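Local structure of MNMC2 (Aquifex aeolicus, 3VYW) at residues A[191-196]-A[223-228]; A[240-245]-A[253-258]; A[9-14]-A[29-34]. The protein methylates a modified wobble uridine of tRNA with S-adenosylmethionine as methyl donor, working without the oxidase domain to which such enzymes are usually fused. All coordinates share one frame; numbering follows the deposited sequence.

Interaction 1: residues A[191-196]-A[223-228]. With SAM (S-adenosylmethionine), chain E.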
loop_
_atom_site.group_PDB
_atom_site.type_symbol
_atom_site.label_atom_id
_atom_site.label_comp_id
_atom_site.label_asym_id
_atom_site.label_seq_id
_atom_site.Cartn_x
_atom_site.Cartn_y
_atom_site.Cartn_z
ATOM N N PHE A 191 -1.197 7.538 2.037
ATOM C CA PHE A 191 -0.452 6.532 2.733
ATOM C C PHE A 191 -0.794 5.248 2.065
ATOM O O PHE A 191 -1.839 4.744 2.257
ATOM C CB PHE A 191 -0.924 6.429 4.163
ATOM C CG PHE A 191 -0.512 7.554 5.030
ATOM C CD1 PHE A 191 -1.179 7.786 6.199
ATOM C CD2 PHE A 191 0.519 8.371 4.694
ATOM C CE1 PHE A 191 -0.824 8.812 7.005
ATOM C CE2 PHE A 191 0.887 9.389 5.502
ATOM C CZ PHE A 191 0.214 9.614 6.655
ATOM N N HIS A 192 0.092 4.718 1.267
ATOM C CA HIS A 192 -0.252 3.583 0.510
ATOM C C HIS A 192 0.263 2.362 1.138
ATOM O O HIS A 192 1.365 1.972 0.904
ATOM C CB HIS A 192 0.357 3.759 -0.845
ATOM C CG HIS A 192 -0.257 2.911 -1.890
ATOM N ND1 HIS A 192 -0.910 3.404 -2.887
ATOM C CD2 HIS A 192 -0.285 1.569 -2.042
ATOM C CE1 HIS A 192 -1.351 2.440 -3.645
ATOM N NE2 HIS A 192 -0.992 1.289 -3.200
ATOM N N ASP A 193 -0.563 1.710 1.915
ATOM C CA ASP A 193 -0.101 0.652 2.761
ATOM C C ASP A 193 -0.880 -0.607 2.583
ATOM O O ASP A 193 -1.639 -0.984 3.416
ATOM C CB ASP A 193 -0.212 1.088 4.194
ATOM C CG ASP A 193 0.635 0.296 5.090
ATOM O OD1 ASP A 193 1.491 -0.411 4.608
ATOM O OD2 ASP A 193 0.447 0.364 6.284
ATOM N N ALA A 194 -0.678 -1.239 1.455
ATOM C CA ALA A 194 -1.214 -2.524 1.175
ATOM C C ALA A 194 -0.200 -3.566 1.549
ATOM O O ALA A 194 0.886 -3.256 1.932
ATOM C CB ALA A 194 -1.580 -2.624 -0.270
ATOM N N PHE A 195 -0.579 -4.811 1.445
ATOM C CA PHE A 195 0.332 -5.903 1.619
ATOM C C PHE A 195 1.157 -5.905 0.370
ATOM O O PHE A 195 0.847 -5.249 -0.557
ATOM C CB PHE A 195 -0.388 -7.227 1.835
ATOM C CG PHE A 195 -1.018 -7.354 3.165
ATOM C CD1 PHE A 195 -2.358 -7.269 3.299
ATOM C CD2 PHE A 195 -0.268 -7.533 4.267
ATOM C CE1 PHE A 195 -2.942 -7.356 4.510
ATOM C CE2 PHE A 195 -0.840 -7.620 5.489
ATOM C CZ PHE A 195 -2.182 -7.534 5.612
ATOM N N SER A 196 2.216 -6.660 0.355
ATOM C CA SER A 196 3.272 -6.503 -0.597
ATOM C C SER A 196 2.776 -6.792 -1.994
ATOM O O SER A 196 1.815 -7.466 -2.158
ATOM C CB SER A 196 4.441 -7.355 -0.169
ATOM O OG SER A 196 4.879 -8.162 -1.191
ATOM N N VAL A 223 3.386 7.939 -0.197
ATOM C CA VAL A 223 4.362 7.206 0.564
ATOM C C VAL A 223 4.056 5.733 0.769
ATOM O O VAL A 223 2.939 5.346 0.948
ATOM C CB VAL A 223 4.634 7.861 1.920
ATOM C CG1 VAL A 223 5.234 9.209 1.738
ATOM C CG2 VAL A 223 3.390 7.964 2.741
ATOM N N SER A 224 5.081 4.916 0.721
ATOM C CA SER A 224 4.938 3.535 1.034
ATOM C C SER A 224 6.221 2.981 1.573
ATOM O O SER A 224 7.262 3.490 1.314
ATOM C CB SER A 224 4.494 2.767 -0.190
ATOM O OG SER A 224 4.351 1.426 0.100
ATOM N N TYR A 225 6.125 1.918 2.333
ATOM C CA TYR A 225 7.251 1.144 2.765
ATOM C C TYR A 225 7.933 0.439 1.615
ATOM O O TYR A 225 9.061 0.099 1.695
ATOM C CB TYR A 225 6.832 0.148 3.828
ATOM C CG TYR A 225 5.966 -0.901 3.271
ATOM C CD1 TYR A 225 6.489 -2.013 2.708
ATOM C CD2 TYR A 225 4.626 -0.741 3.244
ATOM C CE1 TYR A 225 5.699 -2.952 2.160
ATOM C CE2 TYR A 225 3.830 -1.674 2.693
ATOM C CZ TYR A 225 4.381 -2.780 2.160
ATOM O OH TYR A 225 3.592 -3.710 1.609
ATOM N N SER A 226 7.197 0.175 0.564
ATOM C CA SER A 226 7.676 -0.564 -0.583
ATOM C C SER A 226 8.622 0.163 -1.526
ATOM O O SER A 226 8.470 1.304 -1.779
ATOM C CB SER A 226 6.478 -1.122 -1.328
ATOM O OG SER A 226 6.765 -1.550 -2.609
ATOM N N SER A 227 9.613 -0.550 -2.021
ATOM C CA SER A 227 10.470 -0.063 -3.050
ATOM C C SER A 227 10.396 -0.933 -4.256
ATOM O O SER A 227 11.343 -1.074 -4.936
ATOM C CB SER A 227 11.895 0.052 -2.573
ATOM O OG SER A 227 12.180 -0.934 -1.649
ATOM N N SER A 228 9.251 -1.503 -4.528
ATOM C CA SER A 228 9.087 -2.396 -5.649
ATOM C C SER A 228 9.417 -1.741 -6.966
ATOM O O SER A 228 8.992 -0.679 -7.253
ATOM C CB SER A 228 7.647 -2.855 -5.687
ATOM O OG SER A 228 7.235 -3.322 -6.926
HETATM N N SAM E . -2.386 0.460 7.183
HETATM C CA SAM E . -2.615 -0.517 8.179
HETATM C C SAM E . -2.150 0.123 9.429
HETATM O O SAM E . -2.364 -0.337 10.523
HETATM O OXT SAM E . -1.576 1.168 9.339
HETATM C CB SAM E . -1.914 -1.763 7.683
HETATM C CG SAM E . -2.826 -2.393 6.623
HETATM S SD SAM E . -2.304 -3.762 5.882
HETATM C CE SAM E . -0.769 -3.530 5.387
HETATM C "C5'" SAM E . -3.175 -4.074 4.506
HETATM C "C4'" SAM E . -4.673 -3.743 4.548
HETATM O "O4'" SAM E . -5.158 -3.583 3.229
HETATM C "C3'" SAM E . -5.541 -4.830 5.144
HETATM O "O3'" SAM E . -6.530 -4.253 5.966
HETATM C "C2'" SAM E . -6.223 -5.450 3.957
HETATM O "O2'" SAM E . -7.473 -5.968 4.320
HETATM C "C1'" SAM E . -6.371 -4.280 3.042
HETATM N N9 SAM E . -6.636 -4.624 1.628
HETATM C C8 SAM E . -6.014 -5.501 0.877
HETATM N N7 SAM E . -6.500 -5.538 -0.348
HETATM C C5 SAM E . -7.466 -4.670 -0.408
HETATM C C6 SAM E . -8.402 -4.207 -1.423
HETATM N N6 SAM E . -8.412 -4.692 -2.651
HETATM N N1 SAM E . -9.255 -3.283 -1.084
HETATM C C2 SAM E . -9.275 -2.771 0.110
HETATM N N3 SAM E . -8.475 -3.150 1.061
HETATM C C4 SAM E . -7.559 -4.079 0.885
#

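Interaction 2: residues A[240-245]-A[253-258]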
loop_
_atom_site.group_PDB
_atom_site.type_symbol
_atom_site.label_atom_id
_atom_site.label_comp_id
_atom_site.label_asym_id
_atom_site.label_seq_id
_atom_site.Cartn_x
_atom_site.Cartn_y
_atom_site.Cartn_z
ATOM N N PHE A 240 4.947 10.892 -11.603
ATOM C CA PHE A 240 5.498 11.204 -10.316
ATOM C C PHE A 240 6.991 11.284 -10.359
ATOM O O PHE A 240 7.606 10.697 -11.182
ATOM C CB PHE A 240 5.106 10.153 -9.305
ATOM C CG PHE A 240 3.673 10.145 -8.969
ATOM C CD1 PHE A 240 2.822 9.366 -9.659
ATOM C CD2 PHE A 240 3.188 10.890 -7.943
ATOM C CE1 PHE A 240 1.507 9.343 -9.356
ATOM C CE2 PHE A 240 1.867 10.881 -7.636
ATOM C CZ PHE A 240 1.026 10.098 -8.342
ATOM N N LYS A 241 7.547 12.033 -9.435
ATOM C CA LYS A 241 8.949 12.060 -9.170
ATOM C C LYS A 241 9.082 11.026 -8.111
ATOM O O LYS A 241 8.325 10.995 -7.209
ATOM C CB LYS A 241 9.352 13.401 -8.596
ATOM C CG LYS A 241 9.239 14.575 -9.541
ATOM C CD LYS A 241 9.113 15.870 -8.758
ATOM C CE LYS A 241 9.807 16.998 -9.469
ATOM N NZ LYS A 241 10.531 17.927 -8.571
ATOM N N VAL A 242 10.033 10.143 -8.245
ATOM C CA VAL A 242 10.134 9.030 -7.358
ATOM C C VAL A 242 11.431 9.049 -6.604
ATOM O O VAL A 242 12.461 9.190 -7.165
ATOM C CB VAL A 242 9.990 7.731 -8.141
ATOM C CG1 VAL A 242 9.908 6.555 -7.221
ATOM C CG2 VAL A 242 8.793 7.799 -9.036
ATOM N N GLY A 243 11.346 8.902 -5.308
ATOM C CA GLY A 243 12.463 9.019 -4.424
ATOM C C GLY A 243 12.418 8.024 -3.316
ATOM O O GLY A 243 11.492 7.278 -3.196
ATOM N N SER A 244 13.414 8.057 -2.472
ATOM C CA SER A 244 13.532 7.103 -1.412
ATOM C C SER A 244 13.602 7.638 0.004
ATOM O O SER A 244 14.190 8.631 0.284
ATOM C CB SER A 244 14.731 6.223 -1.661
ATOM O OG SER A 244 14.433 5.250 -2.610
ATOM N N SER A 245 13.041 6.878 0.911
ATOM C CA SER A 245 13.173 7.113 2.329
ATOM C C SER A 245 13.892 5.951 2.988
ATOM O O SER A 245 13.681 4.831 2.629
ATOM C CB SER A 245 11.807 7.268 2.957
ATOM O OG SER A 245 10.917 6.270 2.532
ATOM N N LYS A 253 14.595 0.548 2.036
ATOM C CA LYS A 253 14.120 1.895 1.868
ATOM C C LYS A 253 12.725 1.893 1.341
ATOM O O LYS A 253 12.295 0.935 0.785
ATOM C CB LYS A 253 14.988 2.629 0.876
ATOM C CG LYS A 253 16.457 2.471 1.102
ATOM C CD LYS A 253 17.234 3.181 0.020
ATOM C CE LYS A 253 17.696 4.545 0.487
ATOM N NZ LYS A 253 18.331 5.320 -0.607
ATOM N N GLY A 254 12.031 2.990 1.549
ATOM C CA GLY A 254 10.697 3.207 1.073
ATOM C C GLY A 254 10.629 4.080 -0.133
ATOM O O GLY A 254 11.606 4.445 -0.667
ATOM N N THR A 255 9.437 4.409 -0.556
ATOM C CA THR A 255 9.288 5.225 -1.706
ATOM C C THR A 255 8.525 6.460 -1.389
ATOM O O THR A 255 7.592 6.434 -0.669
ATOM C CB THR A 255 8.657 4.455 -2.856
ATOM O OG1 THR A 255 9.573 3.496 -3.304
ATOM C CG2 THR A 255 8.440 5.331 -3.989
ATOM N N VAL A 256 8.992 7.565 -1.924
ATOM C CA VAL A 256 8.338 8.834 -1.780
ATOM C C VAL A 256 8.081 9.396 -3.142
ATOM O O VAL A 256 8.946 9.427 -3.953
ATOM C CB VAL A 256 9.199 9.806 -1.020
ATOM C CG1 VAL A 256 8.362 10.916 -0.473
ATOM C CG2 VAL A 256 9.918 9.112 0.102
ATOM N N ALA A 257 6.858 9.805 -3.396
ATOM C CA ALA A 257 6.489 10.305 -4.691
ATOM C C ALA A 257 5.734 11.612 -4.632
ATOM O O ALA A 257 5.010 11.875 -3.729
ATOM C CB ALA A 257 5.691 9.271 -5.436
ATOM N N SER A 258 5.948 12.456 -5.608
ATOM C CA SER A 258 5.123 13.611 -5.768
ATOM C C SER A 258 5.078 13.977 -7.209
ATOM O O SER A 258 6.017 13.798 -7.910
ATOM C CB SER A 258 5.671 14.756 -4.958
ATOM O OG SER A 258 4.939 15.910 -5.208
#

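Interaction 3: residues A[9-14]-A[29-34]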
loop_
_atom_site.group_PDB
_atom_site.type_symbol
_atom_site.label_atom_id
_atom_site.label_comp_id
_atom_site.label_asym_id
_atom_site.label_seq_id
_atom_site.Cartn_x
_atom_site.Cartn_y
_atom_site.Cartn_z
ATOM N N ASN A 9 -3.111 -25.443 -10.700
ATOM C CA ASN A 9 -4.342 -25.607 -11.398
ATOM C C ASN A 9 -4.833 -24.289 -11.868
ATOM O O ASN A 9 -5.340 -24.166 -12.937
ATOM C CB ASN A 9 -5.380 -26.214 -10.474
ATOM C CG ASN A 9 -5.258 -27.694 -10.355
ATOM O OD1 ASN A 9 -4.502 -28.322 -11.057
ATOM N ND2 ASN A 9 -6.005 -28.255 -9.458
ATOM N N TYR A 10 -4.715 -23.301 -11.019
ATOM C CA TYR A 10 -5.204 -21.996 -11.302
ATOM C C TYR A 10 -4.474 -21.434 -12.466
ATOM O O TYR A 10 -5.051 -20.846 -13.322
ATOM C CB TYR A 10 -4.983 -21.133 -10.087
ATOM C CG TYR A 10 -5.575 -19.780 -10.178
ATOM C CD1 TYR A 10 -6.701 -19.472 -9.501
ATOM C CD2 TYR A 10 -4.992 -18.817 -10.917
ATOM C CE1 TYR A 10 -7.241 -18.238 -9.575
ATOM C CE2 TYR A 10 -5.537 -17.585 -11.009
ATOM C CZ TYR A 10 -6.665 -17.314 -10.328
ATOM O OH TYR A 10 -7.215 -16.097 -10.385
ATOM N N LEU A 11 -3.173 -21.602 -12.475
ATOM C CA LEU A 11 -2.372 -21.134 -13.552
ATOM C C LEU A 11 -2.676 -21.821 -14.834
ATOM O O LEU A 11 -2.783 -21.206 -15.849
ATOM C CB LEU A 11 -0.916 -21.367 -13.245
ATOM C CG LEU A 11 -0.043 -21.125 -14.441
ATOM C CD1 LEU A 11 0.032 -19.657 -14.707
ATOM C CD2 LEU A 11 1.312 -21.697 -14.242
ATOM N N GLU A 12 -2.781 -23.128 -14.792
ATOM C CA GLU A 12 -3.058 -23.869 -15.984
ATOM C C GLU A 12 -4.392 -23.439 -16.475
ATOM O O GLU A 12 -4.614 -23.259 -17.624
ATOM C CB GLU A 12 -3.087 -25.342 -15.681
ATOM C CG GLU A 12 -1.745 -26.016 -15.784
ATOM C CD GLU A 12 -1.759 -27.406 -15.237
ATOM O OE1 GLU A 12 -0.893 -28.194 -15.604
ATOM O OE2 GLU A 12 -2.648 -27.719 -14.442
ATOM N N SER A 13 -5.303 -23.275 -15.568
ATOM C CA SER A 13 -6.605 -22.901 -15.955
ATOM C C SER A 13 -6.640 -21.543 -16.605
ATOM O O SER A 13 -7.311 -21.361 -17.585
ATOM C CB SER A 13 -7.501 -22.973 -14.747
ATOM O OG SER A 13 -8.566 -22.102 -14.865
ATOM N N TYR A 14 -5.938 -20.579 -16.043
ATOM C CA TYR A 14 -5.906 -19.231 -16.579
ATOM C C TYR A 14 -5.254 -19.133 -17.918
ATOM O O TYR A 14 -5.654 -18.373 -18.737
ATOM C CB TYR A 14 -5.247 -18.282 -15.607
ATOM C CG TYR A 14 -5.099 -16.865 -16.076
ATOM C CD1 TYR A 14 -6.177 -16.041 -16.190
ATOM C CD2 TYR A 14 -3.864 -16.340 -16.363
ATOM C CE1 TYR A 14 -6.039 -14.750 -16.597
ATOM C CE2 TYR A 14 -3.733 -15.053 -16.767
ATOM C CZ TYR A 14 -4.831 -14.273 -16.878
ATOM O OH TYR A 14 -4.705 -12.996 -17.268
ATOM N N VAL A 29 9.037 -22.057 -15.892
ATOM C CA VAL A 29 9.475 -20.878 -15.224
ATOM C C VAL A 29 8.372 -20.039 -14.640
ATOM O O VAL A 29 8.483 -19.608 -13.537
ATOM C CB VAL A 29 10.311 -20.027 -16.145
ATOM C CG1 VAL A 29 10.500 -18.668 -15.558
ATOM C CG2 VAL A 29 11.642 -20.669 -16.356
ATOM N N ILE A 30 7.299 -19.827 -15.357
ATOM C CA ILE A 30 6.207 -19.087 -14.809
ATOM C C ILE A 30 5.650 -19.778 -13.616
ATOM O O ILE A 30 5.369 -19.163 -12.651
ATOM C CB ILE A 30 5.048 -18.977 -15.790
ATOM C CG1 ILE A 30 5.481 -18.371 -17.103
ATOM C CG2 ILE A 30 3.935 -18.158 -15.200
ATOM C CD1 ILE A 30 6.081 -17.009 -16.973
ATOM N N LEU A 31 5.469 -21.070 -13.687
ATOM C CA LEU A 31 4.933 -21.786 -12.562
ATOM C C LEU A 31 5.827 -21.722 -11.362
ATOM O O LEU A 31 5.376 -21.542 -10.274
ATOM C CB LEU A 31 4.653 -23.232 -12.914
ATOM C CG LEU A 31 4.163 -24.141 -11.809
ATOM C CD1 LEU A 31 2.829 -23.729 -11.278
ATOM C CD2 LEU A 31 4.064 -25.531 -12.333
ATOM N N ARG A 32 7.111 -21.842 -11.575
ATOM C CA ARG A 32 8.019 -21.800 -10.488
ATOM C C ARG A 32 7.989 -20.482 -9.761
ATOM O O ARG A 32 7.922 -20.459 -8.572
ATOM C CB ARG A 32 9.390 -22.038 -11.033
ATOM C CG ARG A 32 10.446 -22.118 -9.987
ATOM C CD ARG A 32 11.777 -22.354 -10.623
ATOM N NE ARG A 32 12.301 -21.141 -11.207
ATOM C CZ ARG A 32 12.931 -21.087 -12.360
ATOM N NH1 ARG A 32 13.106 -22.177 -13.066
ATOM N NH2 ARG A 32 13.378 -19.945 -12.799
ATOM N N GLU A 33 8.035 -19.383 -10.477
ATOM C CA GLU A 33 7.864 -18.086 -9.881
ATOM C C GLU A 33 6.482 -17.833 -9.288
ATOM O O GLU A 33 6.359 -17.225 -8.276
ATOM C CB GLU A 33 8.290 -16.982 -10.832
ATOM C CG GLU A 33 9.687 -17.131 -11.355
ATOM C CD GLU A 33 10.721 -17.386 -10.287
ATOM O OE1 GLU A 33 10.665 -16.792 -9.224
ATOM O OE2 GLU A 33 11.609 -18.189 -10.515
ATOM N N PHE A 34 5.438 -18.304 -9.925
ATOM C CA PHE A 34 4.113 -18.110 -9.413
ATOM C C PHE A 34 3.987 -18.792 -8.081
ATOM O O PHE A 34 3.436 -18.268 -7.178
ATOM C CB PHE A 34 3.099 -18.658 -10.408
ATOM C CG PHE A 34 1.680 -18.382 -10.071
ATOM C CD1 PHE A 34 1.271 -17.132 -9.727
ATOM C CD2 PHE A 34 0.744 -19.382 -10.144
ATOM C CE1 PHE A 34 -0.041 -16.874 -9.448
ATOM C CE2 PHE A 34 -0.564 -19.129 -9.874
ATOM C CZ PHE A 34 -0.964 -17.876 -9.516
#

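Interaction 1: residues A[191-196]-A[223-228]
Tyr225 reaches Ala194 with its phenol, and the bond from OH to Ala194 O (2.8 Å) has its donor tilted 26° from the carbonyl plane. CG of Tyr225 sits between the backbone N and the carbonyl carbon (chi1 68°), a turn that brings the ring over to segment 191-196; Asp193 OD1 meets the ring's edge, 3.3 Å from Tyr225 CE2, with carboxylate and ring planes 70° apart. The other oxygen, Asp193 OD2, accepts a hydrogen bond from the amino N of S-adenosylmethionine at 3.0 Å. Phe195 lays its ring face over the ligand, CE1 3.3 Å from C5' and SD 3.8 Å above the plane, off-centre; an alanine here would probably open a gap beside C5' and the sulfonium and leave Tyr63 without this stacking partner. Ser224 OG donates to His192 O (3.1 Å) and accepts from Ser226 N in an ST turn, while His192 N binds Val223 O at 2.9 Å. Val223 CG2 lies at the edge of the Phe191 ring, 3.5 Å from CD2. The contact lies where parallel strands 187-192 and 220-224 end, the sheet edge at which Rossmann-fold methyltransferases bind cofactor; strand 97-103 flanks the first, helix 74-86 packs on Phe191 and Val223, helix 206-213 on His192.

Interaction 2: residues A[240-245]-A[253-258]
Phe240 meets Ala257 and Ser258 just before its strand begins: CD2 of its ring lies 3.9 Å from Ala257 CB, and Ser258 CA comes in at the ring edge, in plane. Leu235 of helix 229-237 touches the same ring. At Lys241 the regular ladder opens. Its backbone N gives a nearly straight bond to Ser258 O (2.8 Å, 174° at the hydrogen), its O accepts a bond from Ser258 N in return, and the first carbons of the side chain pass alongside Ser258 O before the chain bends away. Val242 forms a non-hydrogen-bonded pair with Ala257 and stretches CG1 diagonally to Thr255 CG2, 3.8 Å away, because CG1 stands opposite the backbone N (chi1 -172°). Gly243 pairs with Val256 through two bonds of 2.8 Å, between Gly243 N and Val256 O and between Val256 N and Gly243 O.

This antiparallel hairpin closes one margin of the mixed sheet of the Rossmann-fold methyltransferase. Strand 253-258 lies inside, against strand 220-224, and strand 241-246 is outermost, the reversed strand being slotted between its two neighbours as at the 5-7-6 end of class I methyltransferases.

Ser244 faces Thr255 across a non-hydrogen-bonded pair, and its CB lies 3.9 Å from Lys253 NZ. The Ser244 hydroxyl bonds to Glu270, whose carboxylate is also a long, weak ion-pair partner of Lys253. Last comes Ser245, whose O accepts a bond from Gly254 N at 2.7 Å, while its own N donates back to Gly254 O to complete the hydrogen-bonded pair. Its OG, between backbone N and carbonyl carbon (chi1 47°), rests 3.4 Å from Gly254 CA, against a residue with no side chain of its own.

Interaction 3: residues A[9-14]-A[29-34]
Leu11 lies at the heart of an apolar contact with Ile30, Leu31 and Phe34, and the meeting of the two helices rests on carbon against carbon. Its two methyls part company: CD2 approaches Leu31 CD1 at 3.9 Å, the two leucines crossing at a slant, while CD1 reaches Ile30 CG2 at 4.2 Å. With CG opposite the backbone N (chi1 170°), the branch extends toward helix 24-37, and CB stays behind to touch Phe34 CD2 at 4.0 Å. Aromatic contact is looser. Phe34 CZ lies 4.4 Å from Tyr10 CD2, an oblique approach of the two rings.

The polar groups pair elsewhere. Within helix 24-37, Arg32 NE makes a salt bridge to its neighbour Glu33 through OE2 (3.1 Å), and the other oxygen of Glu33 pairs with Arg36. From helix 3-18, Tyr14 OH bonds to Asp298.

The segments 9-14 and 29-34 run at 137° to each other, their axes 10.8 Å apart at the closest, as parts of the consecutive helices 3-18 and 24-37, a helical hairpin at the N-terminus. Helix 292-303, near the C-terminus, packs on Tyr10, Tyr14 and Phe34, so that both chain ends join in one helical cluster.

Overall arrangement
Interactions 1 and 2 belong to one sheet and touch: strand 220-224 of the first neighbours strand 253-258 of the second, with Ser224 O 3.0 Å from Thr255 N and Ser226 O 2.9 Å from Thr255 OG1, both probable hydrogen bonds. Their centres are 11 Å apart. Interaction 1 holds part of the S-adenosylmethionine pocket, whereas the hairpin of interaction 2 lies further out, CA of Gly254 about 14 Å from the nearest atom of the ligand. Interaction 3 stands apart in the helical cluster, its centre about 26 Å from that of interaction 1 and 32 Å from that of interaction 2; yet the Tyr10 side chain is about 10 Å from that of Glu202, a cofactor-binding residue.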